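Local structure of precorrin-6y methylase (Rhodobacter capsulatus, 3NJR) at residues F32-R44 / G63-L75. The protein probably methylates precorrin-6Y with S-adenosyl-L-methionine in cobalamin biosynthesis, its C-terminal domain here holding the product S-adenosyl-L-homocysteine. Numbering follows the deposited sequence.
With SAH (S-adenosyl-L-homocysteine), chain C.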
# COMPACT_ATOMS: atom_id res chain seq x y z
N PHE A 32 -10.84 -8.74 25.34
CA PHE A 32 -12.21 -8.27 25.21
C PHE A 32 -13.12 -9.42 24.76
O PHE A 32 -12.77 -10.19 23.85
CB PHE A 32 -12.33 -7.15 24.15
CG PHE A 32 -11.27 -6.09 24.24
CD1 PHE A 32 -11.52 -4.90 24.91
CD2 PHE A 32 -10.03 -6.26 23.62
CE1 PHE A 32 -10.53 -3.89 25.00
CE2 PHE A 32 -9.03 -5.28 23.69
CZ PHE A 32 -9.28 -4.09 24.38
N ALA A 33 -14.28 -9.52 25.41
CA ALA A 33 -15.41 -10.25 24.87
C ALA A 33 -15.80 -9.58 23.55
O ALA A 33 -16.02 -8.37 23.51
CB ALA A 33 -16.55 -10.16 25.85
N HIS A 34 -15.86 -10.35 22.48
CA HIS A 34 -16.28 -9.82 21.19
C HIS A 34 -16.84 -10.97 20.39
O HIS A 34 -16.72 -12.13 20.81
CB HIS A 34 -15.10 -9.19 20.44
CG HIS A 34 -14.06 -10.18 20.02
ND1 HIS A 34 -12.99 -10.52 20.81
CD2 HIS A 34 -13.94 -10.91 18.89
CE1 HIS A 34 -12.25 -11.41 20.19
NE2 HIS A 34 -12.81 -11.68 19.02
N ASP A 35 -17.41 -10.66 19.23
CA ASP A 35 -18.11 -11.67 18.45
C ASP A 35 -17.53 -11.87 17.06
O ASP A 35 -18.08 -12.61 16.26
CB ASP A 35 -19.62 -11.36 18.36
CG ASP A 35 -19.94 -10.09 17.54
OD1 ASP A 35 -19.02 -9.39 17.03
OD2 ASP A 35 -21.15 -9.80 17.40
N GLY A 36 -16.42 -11.19 16.77
CA GLY A 36 -15.89 -11.16 15.41
C GLY A 36 -15.87 -9.78 14.76
O GLY A 36 -15.15 -9.57 13.79
N GLN A 37 -16.65 -8.84 15.30
CA GLN A 37 -16.71 -7.48 14.75
C GLN A 37 -15.78 -6.44 15.41
O GLN A 37 -15.82 -5.26 15.08
CB GLN A 37 -18.16 -6.97 14.76
CG GLN A 37 -18.46 -5.83 13.76
CD GLN A 37 -17.92 -6.09 12.34
OE1 GLN A 37 -18.05 -7.20 11.79
NE2 GLN A 37 -17.30 -5.06 11.74
N ILE A 38 -14.92 -6.90 16.32
CA ILE A 38 -14.01 -6.03 17.07
C ILE A 38 -13.13 -5.14 16.17
O ILE A 38 -12.86 -5.52 15.03
CB ILE A 38 -13.14 -6.90 18.04
CG1 ILE A 38 -12.37 -6.04 19.05
CG2 ILE A 38 -12.21 -7.84 17.26
CD1 ILE A 38 -11.97 -6.77 20.33
N THR A 39 -12.71 -3.97 16.66
CA THR A 39 -11.62 -3.18 16.02
C THR A 39 -10.24 -3.82 16.28
O THR A 39 -9.89 -4.10 17.43
CB THR A 39 -11.59 -1.67 16.50
OG1 THR A 39 -12.80 -1.00 16.14
CG2 THR A 39 -10.40 -0.91 15.90
N LYS A 40 -9.48 -4.05 15.22
CA LYS A 40 -8.17 -4.70 15.30
C LYS A 40 -7.21 -3.87 16.17
O LYS A 40 -7.26 -2.63 16.18
CB LYS A 40 -7.56 -4.89 13.91
CG LYS A 40 -8.19 -5.99 13.05
CD LYS A 40 -7.87 -7.41 13.56
CE LYS A 40 -8.12 -8.48 12.49
NZ LYS A 40 -9.42 -8.30 11.74
N SER A 41 -6.34 -4.57 16.89
CA SER A 41 -5.51 -3.95 17.90
C SER A 41 -4.64 -2.74 17.40
O SER A 41 -4.66 -1.67 18.01
CB SER A 41 -4.74 -5.03 18.66
OG SER A 41 -3.55 -4.52 19.21
N PRO A 42 -3.93 -2.89 16.25
CA PRO A 42 -3.16 -1.74 15.76
C PRO A 42 -4.05 -0.56 15.32
O PRO A 42 -3.65 0.61 15.42
CB PRO A 42 -2.40 -2.31 14.56
CG PRO A 42 -2.45 -3.80 14.73
CD PRO A 42 -3.78 -4.05 15.35
N MET A 43 -5.25 -0.85 14.83
CA MET A 43 -6.15 0.22 14.43
C MET A 43 -6.70 0.90 15.68
O MET A 43 -6.87 2.13 15.71
CB MET A 43 -7.25 -0.27 13.49
CG MET A 43 -8.12 0.86 12.88
SD MET A 43 -7.38 1.90 11.55
CE MET A 43 -6.81 0.63 10.40
N ARG A 44 -6.94 0.10 16.72
CA ARG A 44 -7.39 0.64 17.99
C ARG A 44 -6.36 1.57 18.62
O ARG A 44 -6.72 2.61 19.19
CB ARG A 44 -7.78 -0.46 18.97
CG ARG A 44 -8.87 -0.03 19.91
CD ARG A 44 -9.42 -1.15 20.77
NE ARG A 44 -9.28 -2.48 20.17
CZ ARG A 44 -8.29 -3.32 20.45
NH1 ARG A 44 -7.33 -2.95 21.30
NH2 ARG A 44 -8.24 -4.52 19.89
N GLY A 63 -21.55 2.98 17.17
CA GLY A 63 -21.23 1.72 16.51
C GLY A 63 -20.36 0.86 17.40
O GLY A 63 -19.41 0.21 16.93
N GLY A 64 -20.70 0.84 18.68
CA GLY A 64 -19.90 0.18 19.70
C GLY A 64 -19.36 -1.17 19.31
O GLY A 64 -18.18 -1.44 19.52
N GLY A 65 -20.20 -2.03 18.75
CA GLY A 65 -19.78 -3.38 18.41
C GLY A 65 -19.53 -4.13 19.69
O GLY A 65 -20.47 -4.57 20.35
N SER A 66 -18.26 -4.29 20.04
CA SER A 66 -17.92 -4.97 21.28
C SER A 66 -17.36 -4.00 22.32
O SER A 66 -16.91 -4.42 23.39
CB SER A 66 -16.94 -6.10 21.01
OG SER A 66 -15.59 -5.63 21.02
N GLY A 67 -17.38 -2.71 21.98
CA GLY A 67 -17.02 -1.61 22.88
C GLY A 67 -15.54 -1.43 23.20
O GLY A 67 -15.19 -0.82 24.22
N SER A 68 -14.65 -1.94 22.36
CA SER A 68 -13.23 -1.96 22.71
C SER A 68 -12.59 -0.56 22.75
O SER A 68 -11.72 -0.29 23.58
CB SER A 68 -12.44 -2.88 21.76
OG SER A 68 -12.29 -2.28 20.48
N VAL A 69 -13.02 0.32 21.85
CA VAL A 69 -12.54 1.69 21.82
C VAL A 69 -12.86 2.40 23.14
O VAL A 69 -11.99 3.07 23.73
CB VAL A 69 -13.14 2.45 20.61
CG1 VAL A 69 -12.97 3.94 20.75
CG2 VAL A 69 -12.52 1.96 19.34
N SER A 70 -14.11 2.20 23.61
CA SER A 70 -14.61 2.80 24.84
C SER A 70 -13.86 2.27 26.05
O SER A 70 -13.61 3.01 27.00
CB SER A 70 -16.10 2.50 25.04
OG SER A 70 -16.94 3.16 24.11
N VAL A 71 -13.53 0.97 26.02
CA VAL A 71 -12.84 0.33 27.13
C VAL A 71 -11.46 0.95 27.24
O VAL A 71 -11.09 1.48 28.29
CB VAL A 71 -12.78 -1.22 26.96
CG1 VAL A 71 -11.84 -1.84 27.94
CG2 VAL A 71 -14.14 -1.83 27.14
N GLU A 72 -10.70 0.93 26.15
CA GLU A 72 -9.41 1.63 26.14
C GLU A 72 -9.50 3.17 26.39
O GLU A 72 -8.59 3.75 27.00
CB GLU A 72 -8.61 1.29 24.87
CG GLU A 72 -8.56 -0.20 24.64
CD GLU A 72 -7.33 -0.68 23.90
OE1 GLU A 72 -7.09 -0.23 22.76
OE2 GLU A 72 -6.60 -1.53 24.45
N TRP A 73 -10.57 3.83 25.95
CA TRP A 73 -10.72 5.27 26.23
C TRP A 73 -10.89 5.47 27.73
O TRP A 73 -10.22 6.32 28.30
CB TRP A 73 -11.90 5.87 25.47
CG TRP A 73 -12.38 7.23 25.95
CD1 TRP A 73 -13.28 7.47 26.95
CD2 TRP A 73 -12.04 8.52 25.40
NE1 TRP A 73 -13.50 8.82 27.08
CE2 TRP A 73 -12.76 9.49 26.14
CE3 TRP A 73 -11.20 8.96 24.36
CZ2 TRP A 73 -12.66 10.86 25.87
CZ3 TRP A 73 -11.09 10.32 24.11
CH2 TRP A 73 -11.83 11.26 24.86
N CYS A 74 -11.77 4.68 28.35
CA CYS A 74 -12.02 4.76 29.79
C CYS A 74 -10.85 4.29 30.66
O CYS A 74 -10.64 4.83 31.74
CB CYS A 74 -13.26 3.96 30.16
SG CYS A 74 -14.80 4.72 29.51
N LEU A 75 -10.09 3.30 30.18
CA LEU A 75 -8.86 2.86 30.85
C LEU A 75 -7.82 3.96 30.87
O LEU A 75 -7.04 4.06 31.83
CB LEU A 75 -8.28 1.56 30.27
CG LEU A 75 -9.06 0.30 30.67
CD1 LEU A 75 -8.83 -0.87 29.68
CD2 LEU A 75 -8.78 -0.14 32.11
N SAH C . -15.57 -0.16 17.21
CA SAH C . -16.07 -1.57 17.25
CB SAH C . -16.02 -2.18 15.85
CG SAH C . -17.40 -2.61 15.34
SD SAH C . -17.93 -1.54 14.03
C SAH C . -15.29 -2.37 18.26
O SAH C . -15.76 -3.38 18.80
OXT SAH C . -14.16 -2.06 18.60
C5' SAH C . -19.49 -2.22 13.51
C4' SAH C . -20.62 -2.08 14.55
O4' SAH C . -21.36 -0.86 14.42
C3' SAH C . -21.63 -3.21 14.39
O3' SAH C . -21.68 -3.96 15.60
C2' SAH C . -22.97 -2.55 14.15
O2' SAH C . -24.06 -3.19 14.83
C1' SAH C . -22.76 -1.13 14.64
N9 SAH C . -23.72 -0.19 13.97
C8 SAH C . -24.14 -0.26 12.69
N7 SAH C . -25.02 0.73 12.41
C5 SAH C . -25.18 1.46 13.52
C6 SAH C . -25.97 2.66 13.92
N6 SAH C . -26.77 3.25 13.00
N1 SAH C . -25.86 3.13 15.19
C2 SAH C . -25.06 2.53 16.09
N3 SAH C . -24.32 1.44 15.80
C4 SAH C . -24.33 0.86 14.56
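R44 reaches from the first turn of helix 41-51 to the side of helix 68-75, where E72 and S68 meet it. Its CB and CG pass E72 OE1, CG the nearer at 3.4 Å, and CG also touches V69 CG2. CD lies between S68 OG and E72 OE1. There the chain bends at chi3 (-26°) and turns the guanidinium back toward its own loop. NE and NH2 face T39 O; the NH2 bond is 3.0 Å, the NE bond weak. NE also lies 3.0 Å from S68 OG. NH1 forms a salt bridge with E72 OE1 at 3.1 Å, nearly straight at 170°. OE1 lies in the guanidinium plane, but NH1 meets it from above the carboxylate plane. NH1 also donates to R27 O, while the E72 carboxylate takes G26 N on OE1 and a salt bridge from R27 on OE2. G26 and R27 come shortly before F32.

The F32 ring lies over one face of the R44 guanidinium, with CE2 offset toward its rim. S68 CB sits over one face of the F32 ring in a CH-pi contact, 4.0 Å from the centroid. CE1 touches V71 CG1 at 3.8 Å, and E72 OE2 lies at the ring edge.

Toward the ligand, the two segments share the carboxylate of S-adenosyl-L-homocysteine. OXT accepts from T39 N, T39 OG1 and S68 OG, the last at 2.7 Å. O accepts from S66 N at 2.9 Å and from S66 OG.

G63, G65 and G67 fit the glycine-rich motif of class I methyltransferases. Their loop links strand 58-62, between strands 79-84 and 125-128, to helix 68-75. Segment 32-44 packs against the start of that helix and leads into helix 41-51, while F32 and V71 also touch N96 of helix 87-99.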